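Local coordinates for protein borrelidin polyketide synthase, type I (PDB 6OBT) that probably catalyses dehydration of beta-hydroxyacyl intermediates during polyketide chain assembly, as a dehydratase domain of the borrelidin synthase, at residues 38-46 with 85-96; 208-216 with 227-238. One frame throughout, in Å; residues are numbered along the deposited sequence.

Interaction 1. Residues 38-46 with 85-96; sequences TEAGHAFVP and VWVELALHAGHQ
His42 points its ring at helix 83-97, its CG anti to the backbone N (chi1 -162°), and NE2 gives its hydrogen to Glu88 OE1 at 2.8 Å. The bond comes in on the anti side, near the ring plane but tilted out of the carboxylate plane, the two planes 52° apart. ND1 accepts from Phe44 N at 3.0 Å, tilted from the ring plane, so both ring nitrogens are engaged and the ring's rotation is fixed. Glu88 is gripped further by the loop ahead of helix 228-236: OE1 also accepts from Gly225 N, and OE2 from Leu226 N. Leu89 CD2 sits over one face of the His42 ring, 3.4 Å from CE1. The edge of the same ring is turned to the face of His92 (T-shaped, centroids 4.9 Å apart, planes at 65°), and His42 CB lies over the centre of the His92 ring. In the double hot-dog fold expected of polyketide synthase dehydratases, residues 40-46 run antiparallel along helix 83-97. Ala40 O receives two weak bonds, from His92 NE2 at 2.9 Å, in that ring's plane, and from Gln96 NE2 at 2.9 Å; Gln96 OE1 meanwhile accepts from Trp58 NE1. Toward the other end of the contact, Val85 CG1 touches Phe44 CE2 at 3.6 Å, while Leu89 CD2 bridges Phe44 CB and Val45 CG2.

Interaction 2. Residues 208-216 with 227-238; sequences DLVAEISLP and HPGLFDAAVHSV
Leu215 CD2 comes obliquely to the His227 ring, 4.0 Å from ND1, while Pro228 CD lies over one face and Gly229 CA sits at the edge. ND1 also accepts from Gly229 N at 3.1 Å, an N-cap bond that starts helix 228-236. The second flat group, the His236 ring, has Ala233 CA over a face and, at its edge, Asp232 OD1 held by ND1 at 2.9 Å; the bond meets the carboxylate from above, 56° out of its plane. Asp232 and His236 match the DxxxQ/H signature of polyketide synthase dehydratases, whose aspartate is catalytic in relatives. The helix face toward the strand is apolar. Ile213 CG2, anti to the backbone N, meets Ala233 CB at 3.5 Å and Leu230 CD1 at 3.7 Å, and its CD1 lies against Ser237 OG, which gives its hydrogen bond to Ala233 O. Leu215 crosses Leu230 at about a right angle, with CG 3.8 Å from Leu230 CB. Leu209 CD2 rests on Ser237 O. Strand 208-214 and the helix run nearly antiparallel at 160°; the strand is flanked by strands 199-205 and 270-276, and Pro228 and Phe231 pack on helix 83-97.

Both contacts are largely buried and each holds one helix of the fold, 83-97 or 228-236, on opposite sides of the chain's centre. Interaction 1 sets a loop against helix 83-97 and is rich in polar bonds and histidine contacts, its Gly41 and Gln96 end lying closer to solvent. Interaction 2 lays helix 228-236 on a strand with no hydrogen bond between the segments, and mainly aliphatic side chains meeting; the capping bond of His227 and the His236-Asp232 bond lie within the helix segment. The two join where the helices meet: Val85 CG2 touches Pro228 CB at 3.7 Å, Val87 and Glu88 pack on Phe231, and Phe44 from the loop also reaches Pro228.

Interaction 1. Residues 38-46 with 85-96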
loop_
_atom_site.group_PDB
_atom_site.type_symbol
_atom_site.label_atom_id
_atom_site.label_comp_id
_atom_site.label_asym_id
_atom_site.label_seq_id
_atom_site.Cartn_x
_atom_site.Cartn_y
_atom_site.Cartn_z
ATOM N N THR A 38 -3.557 5.030 5.702
ATOM C CA THR A 38 -4.804 5.570 6.236
ATOM C C THR A 38 -5.610 4.441 6.851
ATOM O O THR A 38 -5.772 3.388 6.231
ATOM C CB THR A 38 -5.620 6.261 5.139
ATOM O OG1 THR A 38 -4.817 7.271 4.514
ATOM C CG2 THR A 38 -6.861 6.915 5.724
ATOM N N GLU A 39 -6.095 4.650 8.072
ATOM C CA GLU A 39 -7.051 3.718 8.654
ATOM C C GLU A 39 -8.340 3.751 7.840
ATOM O O GLU A 39 -8.939 4.814 7.655
ATOM C CB GLU A 39 -7.320 4.079 10.111
ATOM C CG GLU A 39 -6.116 3.964 11.020
ATOM C CD GLU A 39 -5.978 2.584 11.639
ATOM O OE1 GLU A 39 -6.861 1.732 11.397
ATOM O OE2 GLU A 39 -4.987 2.353 12.370
ATOM N N ALA A 40 -8.770 2.586 7.356
ATOM C CA ALA A 40 -9.855 2.500 6.384
ATOM C C ALA A 40 -11.195 2.071 6.978
ATOM O O ALA A 40 -12.211 2.148 6.277
ATOM C CB ALA A 40 -9.461 1.548 5.244
ATOM N N GLY A 41 -11.231 1.618 8.232
ATOM C CA GLY A 41 -12.496 1.389 8.918
ATOM C C GLY A 41 -13.327 0.206 8.458
ATOM O O GLY A 41 -14.531 0.170 8.727
ATOM N N HIS A 42 -12.731 -0.758 7.760
ATOM C CA HIS A 42 -13.411 -1.981 7.357
ATOM C C HIS A 42 -12.695 -3.180 7.953
ATOM O O HIS A 42 -11.463 -3.201 8.024
ATOM C CB HIS A 42 -13.464 -2.141 5.841
ATOM C CG HIS A 42 -14.491 -3.133 5.386
ATOM N ND1 HIS A 42 -14.250 -4.491 5.333
ATOM C CD2 HIS A 42 -15.780 -2.964 5.003
ATOM C CE1 HIS A 42 -15.336 -5.112 4.910
ATOM N NE2 HIS A 42 -16.283 -4.208 4.707
ATOM N N ALA A 43 -13.476 -4.185 8.353
ATOM C CA ALA A 43 -12.906 -5.372 8.987
ATOM C C ALA A 43 -11.977 -6.130 8.041
ATOM O O ALA A 43 -10.899 -6.581 8.452
ATOM C CB ALA A 43 -14.026 -6.291 9.484
ATOM N N PHE A 44 -12.362 -6.266 6.768
ATOM C CA PHE A 44 -11.555 -7.029 5.820
ATOM C C PHE A 44 -10.405 -6.220 5.233
ATOM O O PHE A 44 -9.383 -6.805 4.864
ATOM C CB PHE A 44 -12.403 -7.544 4.665
ATOM C CG PHE A 44 -13.355 -8.646 5.045
ATOM C CD1 PHE A 44 -13.213 -9.331 6.238
ATOM C CD2 PHE A 44 -14.392 -8.986 4.200
ATOM C CE1 PHE A 44 -14.106 -10.345 6.583
ATOM C CE2 PHE A 44 -15.283 -9.991 4.535
ATOM C CZ PHE A 44 -15.135 -10.674 5.726
ATOM N N VAL A 45 -10.560 -4.908 5.077
ATOM C CA VAL A 45 -9.460 -4.099 4.545
ATOM C C VAL A 45 -9.199 -2.949 5.509
ATOM O O VAL A 45 -9.697 -1.833 5.310
ATOM C CB VAL A 45 -9.742 -3.619 3.112
ATOM C CG1 VAL A 45 -9.522 -4.767 2.147
ATOM C CG2 VAL A 45 -11.155 -3.074 2.962
ATOM N N PRO A 46 -8.438 -3.188 6.579
ATOM C CA PRO A 46 -8.272 -2.163 7.623
ATOM C C PRO A 46 -7.398 -0.983 7.220
ATOM O O PRO A 46 -7.376 0.014 7.957
ATOM C CB PRO A 46 -7.620 -2.939 8.777
ATOM C CG PRO A 46 -7.831 -4.389 8.451
ATOM C CD PRO A 46 -7.854 -4.481 6.967
ATOM N N VAL A 85 -19.047 -10.629 -0.667
ATOM C CA VAL A 85 -17.985 -9.906 0.034
ATOM C C VAL A 85 -17.324 -8.901 -0.906
ATOM O O VAL A 85 -16.994 -7.776 -0.506
ATOM C CB VAL A 85 -16.940 -10.880 0.630
ATOM C CG1 VAL A 85 -15.665 -10.114 0.991
ATOM C CG2 VAL A 85 -17.502 -11.569 1.864
ATOM N N TRP A 86 -17.133 -9.281 -2.172
ATOM C CA TRP A 86 -16.475 -8.355 -3.087
ATOM C C TRP A 86 -17.370 -7.167 -3.404
ATOM O O TRP A 86 -16.867 -6.072 -3.665
ATOM C CB TRP A 86 -16.066 -9.067 -4.371
ATOM C CG TRP A 86 -15.142 -10.282 -4.141
ATOM C CD1 TRP A 86 -15.402 -11.574 -4.462
ATOM C CD2 TRP A 86 -13.834 -10.270 -3.546
ATOM N NE1 TRP A 86 -14.339 -12.378 -4.101
ATOM C CE2 TRP A 86 -13.366 -11.598 -3.538
ATOM C CE3 TRP A 86 -13.018 -9.262 -3.012
ATOM C CZ2 TRP A 86 -12.104 -11.950 -3.029
ATOM C CZ3 TRP A 86 -11.775 -9.605 -2.507
ATOM C CH2 TRP A 86 -11.331 -10.940 -2.514
ATOM N N VAL A 87 -18.694 -7.347 -3.369
ATOM C CA VAL A 87 -19.573 -6.196 -3.574
ATOM C C VAL A 87 -19.528 -5.272 -2.363
ATOM O O VAL A 87 -19.481 -4.041 -2.502
ATOM C CB VAL A 87 -21.017 -6.647 -3.879
ATOM C CG1 VAL A 87 -21.888 -5.407 -4.213
ATOM C CG2 VAL A 87 -21.028 -7.631 -5.023
ATOM N N GLU A 88 -19.596 -5.852 -1.160
ATOM C CA GLU A 88 -19.452 -5.091 0.074
ATOM C C GLU A 88 -18.169 -4.259 0.083
ATOM O O GLU A 88 -18.182 -3.068 0.453
ATOM C CB GLU A 88 -19.506 -6.073 1.257
ATOM C CG GLU A 88 -18.717 -5.659 2.514
ATOM C CD GLU A 88 -19.502 -4.687 3.366
ATOM O OE1 GLU A 88 -19.071 -4.358 4.489
ATOM O OE2 GLU A 88 -20.567 -4.248 2.895
ATOM N N LEU A 89 -17.041 -4.864 -0.322
ATOM C CA LEU A 89 -15.784 -4.114 -0.372
ATOM C C LEU A 89 -15.840 -3.005 -1.414
ATOM O O LEU A 89 -15.314 -1.916 -1.189
ATOM C CB LEU A 89 -14.608 -5.061 -0.658
ATOM C CG LEU A 89 -14.311 -6.051 0.466
ATOM C CD1 LEU A 89 -13.190 -7.038 0.077
ATOM C CD2 LEU A 89 -13.981 -5.324 1.748
ATOM N N ALA A 90 -16.451 -3.267 -2.573
ATOM C CA ALA A 90 -16.582 -2.213 -3.570
ATOM C C ALA A 90 -17.433 -1.061 -3.043
ATOM O O ALA A 90 -17.094 0.113 -3.254
ATOM C CB ALA A 90 -17.184 -2.779 -4.857
ATOM N N LEU A 91 -18.537 -1.376 -2.347
ATOM C CA LEU A 91 -19.388 -0.328 -1.777
ATOM C C LEU A 91 -18.622 0.497 -0.752
ATOM O O LEU A 91 -18.809 1.719 -0.652
ATOM C CB LEU A 91 -20.635 -0.944 -1.131
ATOM C CG LEU A 91 -21.707 -1.426 -2.105
ATOM C CD1 LEU A 91 -22.615 -2.493 -1.468
ATOM C CD2 LEU A 91 -22.543 -0.224 -2.547
ATOM N N HIS A 92 -17.736 -0.156 0.008
ATOM C CA HIS A 92 -16.982 0.555 1.030
ATOM C C HIS A 92 -15.927 1.455 0.398
ATOM O O HIS A 92 -15.791 2.628 0.767
ATOM C CB HIS A 92 -16.325 -0.434 1.993
ATOM C CG HIS A 92 -15.405 0.223 2.969
ATOM N ND1 HIS A 92 -15.835 0.711 4.185
ATOM C CD2 HIS A 92 -14.084 0.513 2.892
ATOM C CE1 HIS A 92 -14.813 1.253 4.824
ATOM N NE2 HIS A 92 -13.743 1.156 4.057
ATOM N N ALA A 93 -15.160 0.911 -0.555
ATOM C CA ALA A 93 -14.123 1.704 -1.228
ATOM C C ALA A 93 -14.727 2.822 -2.069
ATOM O O ALA A 93 -14.211 3.949 -2.084
ATOM C CB ALA A 93 -13.266 0.791 -2.100
ATOM N N GLY A 94 -15.813 2.528 -2.789
ATOM C CA GLY A 94 -16.432 3.549 -3.616
ATOM C C GLY A 94 -16.948 4.715 -2.798
ATOM O O GLY A 94 -16.761 5.879 -3.164
ATOM N N HIS A 95 -17.597 4.418 -1.669
ATOM C CA HIS A 95 -18.054 5.476 -0.781
ATOM C C HIS A 95 -16.884 6.317 -0.289
ATOM O O HIS A 95 -16.964 7.548 -0.267
ATOM C CB HIS A 95 -18.802 4.880 0.405
ATOM C CG HIS A 95 -19.295 5.904 1.374
ATOM N ND1 HIS A 95 -20.461 6.609 1.179
ATOM C CD2 HIS A 95 -18.774 6.351 2.541
ATOM C CE1 HIS A 95 -20.640 7.447 2.185
ATOM N NE2 HIS A 95 -19.630 7.310 3.025
ATOM N N GLN A 96 -15.786 5.675 0.105
ATOM C CA GLN A 96 -14.623 6.450 0.527
ATOM C C GLN A 96 -14.033 7.273 -0.607
ATOM O O GLN A 96 -13.343 8.266 -0.342
ATOM C CB GLN A 96 -13.559 5.524 1.125
ATOM C CG GLN A 96 -13.937 5.046 2.525
ATOM C CD GLN A 96 -12.792 4.365 3.252
ATOM O OE1 GLN A 96 -11.855 3.866 2.633
ATOM N NE2 GLN A 96 -12.867 4.341 4.578
#

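Interaction 2. Residues 208-216 with 227-238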
loop_
_atom_site.group_PDB
_atom_site.type_symbol
_atom_site.label_atom_id
_atom_site.label_comp_id
_atom_site.label_asym_id
_atom_site.label_seq_id
_atom_site.Cartn_x
_atom_site.Cartn_y
_atom_site.Cartn_z
ATOM N N ASP A 208 -43.395 -11.531 -7.270
ATOM C CA ASP A 208 -42.189 -11.241 -6.513
ATOM C C ASP A 208 -42.071 -12.128 -5.280
ATOM O O ASP A 208 -43.045 -12.696 -4.780
ATOM C CB ASP A 208 -42.149 -9.776 -6.076
ATOM C CG ASP A 208 -42.099 -8.824 -7.238
ATOM O OD1 ASP A 208 -41.817 -9.273 -8.368
ATOM O OD2 ASP A 208 -42.338 -7.618 -7.019
ATOM N N LEU A 209 -40.839 -12.220 -4.791
ATOM C CA LEU A 209 -40.504 -12.864 -3.533
ATOM C C LEU A 209 -40.247 -11.803 -2.466
ATOM O O LEU A 209 -39.507 -10.846 -2.717
ATOM C CB LEU A 209 -39.252 -13.714 -3.739
ATOM C CG LEU A 209 -38.771 -14.679 -2.678
ATOM C CD1 LEU A 209 -39.541 -15.970 -2.838
ATOM C CD2 LEU A 209 -37.287 -14.888 -2.904
ATOM N N VAL A 210 -40.850 -11.962 -1.283
ATOM C CA VAL A 210 -40.508 -11.108 -0.148
ATOM C C VAL A 210 -40.129 -11.977 1.043
ATOM O O VAL A 210 -40.647 -13.083 1.223
ATOM C CB VAL A 210 -41.623 -10.102 0.235
ATOM C CG1 VAL A 210 -41.900 -9.162 -0.926
ATOM C CG2 VAL A 210 -42.917 -10.832 0.676
ATOM N N ALA A 211 -39.205 -11.463 1.858
ATOM C CA ALA A 211 -38.618 -12.248 2.932
ATOM C C ALA A 211 -38.159 -11.346 4.070
ATOM O O ALA A 211 -37.745 -10.201 3.852
ATOM C CB ALA A 211 -37.431 -13.077 2.423
ATOM N N GLU A 212 -38.242 -11.889 5.286
ATOM C CA GLU A 212 -37.580 -11.339 6.464
ATOM C C GLU A 212 -36.297 -12.125 6.701
ATOM O O GLU A 212 -36.330 -13.358 6.772
ATOM C CB GLU A 212 -38.481 -11.417 7.702
ATOM C CG GLU A 212 -39.551 -10.349 7.738
ATOM C CD GLU A 212 -40.577 -10.573 8.836
ATOM O OE1 GLU A 212 -41.630 -9.905 8.798
ATOM O OE2 GLU A 212 -40.328 -11.406 9.738
ATOM N N ILE A 213 -35.174 -11.412 6.803
ATOM C CA ILE A 213 -33.843 -12.005 6.918
ATOM C C ILE A 213 -33.098 -11.261 8.022
ATOM O O ILE A 213 -33.083 -10.026 8.025
ATOM C CB ILE A 213 -33.082 -11.897 5.581
ATOM C CG1 ILE A 213 -33.928 -12.462 4.430
ATOM C CG2 ILE A 213 -31.763 -12.638 5.650
ATOM C CD1 ILE A 213 -33.413 -12.128 3.042
ATOM N N SER A 214 -32.486 -11.992 8.962
ATOM C CA SER A 214 -31.792 -11.303 10.049
ATOM C C SER A 214 -30.620 -12.122 10.590
ATOM O O SER A 214 -30.623 -13.352 10.541
ATOM C CB SER A 214 -32.757 -10.945 11.184
ATOM O OG SER A 214 -33.411 -12.078 11.705
ATOM N N LEU A 215 -29.619 -11.412 11.118
ATOM C CA LEU A 215 -28.418 -12.047 11.652
ATOM C C LEU A 215 -28.720 -12.711 12.997
ATOM O O LEU A 215 -29.670 -12.327 13.694
ATOM C CB LEU A 215 -27.300 -11.008 11.810
ATOM C CG LEU A 215 -26.631 -10.555 10.512
ATOM C CD1 LEU A 215 -25.947 -9.192 10.665
ATOM C CD2 LEU A 215 -25.643 -11.623 10.067
ATOM N N PRO A 216 -27.943 -13.734 13.370
ATOM C CA PRO A 216 -28.029 -14.267 14.735
ATOM C C PRO A 216 -27.750 -13.175 15.754
ATOM O O PRO A 216 -26.982 -12.242 15.503
ATOM C CB PRO A 216 -26.933 -15.344 14.774
ATOM C CG PRO A 216 -26.515 -15.556 13.365
ATOM C CD PRO A 216 -26.827 -14.323 12.607
ATOM N N HIS A 227 -23.091 -6.629 6.746
ATOM C CA HIS A 227 -22.377 -7.851 7.115
ATOM C C HIS A 227 -22.524 -8.915 6.028
ATOM O O HIS A 227 -23.652 -9.184 5.577
ATOM C CB HIS A 227 -22.910 -8.410 8.437
ATOM C CG HIS A 227 -22.042 -9.467 9.046
ATOM N ND1 HIS A 227 -22.050 -10.779 8.617
ATOM C CD2 HIS A 227 -21.142 -9.406 10.058
ATOM C CE1 HIS A 227 -21.182 -11.477 9.332
ATOM N NE2 HIS A 227 -20.619 -10.668 10.215
ATOM N N PRO A 228 -21.428 -9.563 5.609
ATOM C CA PRO A 228 -21.520 -10.558 4.521
ATOM C C PRO A 228 -22.556 -11.650 4.723
ATOM O O PRO A 228 -23.138 -12.126 3.737
ATOM C CB PRO A 228 -20.095 -11.130 4.473
ATOM C CG PRO A 228 -19.240 -9.954 4.858
ATOM C CD PRO A 228 -20.027 -9.211 5.918
ATOM N N GLY A 229 -22.782 -12.097 5.959
ATOM C CA GLY A 229 -23.729 -13.185 6.154
ATOM C C GLY A 229 -25.151 -12.753 5.878
ATOM O O GLY A 229 -25.973 -13.546 5.398
ATOM N N LEU A 230 -25.456 -11.496 6.173
ATOM C CA LEU A 230 -26.783 -10.958 5.904
ATOM C C LEU A 230 -26.912 -10.563 4.439
ATOM O O LEU A 230 -27.923 -10.862 3.794
ATOM C CB LEU A 230 -27.037 -9.770 6.823
ATOM C CG LEU A 230 -28.375 -9.060 6.700
ATOM C CD1 LEU A 230 -29.475 -10.061 6.969
ATOM C CD2 LEU A 230 -28.447 -7.930 7.678
ATOM N N PHE A 231 -25.872 -9.919 3.897
ATOM C CA PHE A 231 -25.799 -9.666 2.462
ATOM C C PHE A 231 -25.994 -10.961 1.666
ATOM O O PHE A 231 -26.758 -10.996 0.691
ATOM C CB PHE A 231 -24.440 -9.005 2.156
ATOM C CG PHE A 231 -24.407 -8.146 0.909
ATOM C CD1 PHE A 231 -23.462 -7.135 0.792
ATOM C CD2 PHE A 231 -25.261 -8.379 -0.154
ATOM C CE1 PHE A 231 -23.393 -6.345 -0.341
ATOM C CE2 PHE A 231 -25.197 -7.601 -1.290
ATOM C CZ PHE A 231 -24.258 -6.591 -1.390
ATOM N N ASP A 232 -25.321 -12.050 2.070
ATOM C CA ASP A 232 -25.439 -13.284 1.301
ATOM C C ASP A 232 -26.835 -13.890 1.427
ATOM O O ASP A 232 -27.385 -14.426 0.452
ATOM C CB ASP A 232 -24.392 -14.308 1.752
ATOM C CG ASP A 232 -24.450 -15.566 0.939
ATOM O OD1 ASP A 232 -24.846 -16.633 1.478
ATOM O OD2 ASP A 232 -24.135 -15.478 -0.265
ATOM N N ALA A 233 -27.416 -13.838 2.621
ATOM C CA ALA A 233 -28.755 -14.401 2.785
ATOM C C ALA A 233 -29.796 -13.600 2.010
ATOM O O ALA A 233 -30.809 -14.166 1.574
ATOM C CB ALA A 233 -29.110 -14.468 4.264
ATOM N N ALA A 234 -29.555 -12.301 1.798
ATOM C CA ALA A 234 -30.430 -11.503 0.940
ATOM C C ALA A 234 -30.478 -12.081 -0.468
ATOM O O ALA A 234 -31.550 -12.166 -1.084
ATOM C CB ALA A 234 -29.956 -10.049 0.906
ATOM N N VAL A 235 -29.322 -12.503 -0.978
ATOM C CA VAL A 235 -29.207 -13.058 -2.323
ATOM C C VAL A 235 -29.642 -14.516 -2.361
ATOM O O VAL A 235 -30.348 -14.936 -3.286
ATOM C CB VAL A 235 -27.761 -12.891 -2.834
ATOM C CG1 VAL A 235 -27.589 -13.625 -4.154
ATOM C CG2 VAL A 235 -27.433 -11.417 -2.990
ATOM N N HIS A 236 -29.211 -15.334 -1.393
ATOM C CA HIS A 236 -29.505 -16.752 -1.523
ATOM C C HIS A 236 -30.949 -17.087 -1.160
ATOM O O HIS A 236 -31.398 -18.210 -1.407
ATOM C CB HIS A 236 -28.493 -17.605 -0.721
ATOM C CG HIS A 236 -28.659 -17.588 0.773
ATOM N ND1 HIS A 236 -27.584 -17.432 1.622
ATOM C CD2 HIS A 236 -29.734 -17.811 1.570
ATOM C CE1 HIS A 236 -27.995 -17.508 2.875
ATOM N NE2 HIS A 236 -29.299 -17.733 2.873
ATOM N N SER A 237 -31.703 -16.119 -0.644
ATOM C CA SER A 237 -33.120 -16.354 -0.386
ATOM C C SER A 237 -33.925 -16.495 -1.671
ATOM O O SER A 237 -35.051 -17.004 -1.633
ATOM C CB SER A 237 -33.670 -15.219 0.472
ATOM O OG SER A 237 -33.211 -15.379 1.803
ATOM N N VAL A 238 -33.353 -16.098 -2.811
ATOM C CA VAL A 238 -34.032 -16.224 -4.097
ATOM C C VAL A 238 -34.340 -17.680 -4.436
ATOM O O VAL A 238 -35.277 -17.954 -5.194
ATOM C CB VAL A 238 -33.190 -15.561 -5.205
ATOM C CG1 VAL A 238 -31.948 -16.400 -5.522
ATOM C CG2 VAL A 238 -34.034 -15.333 -6.447
#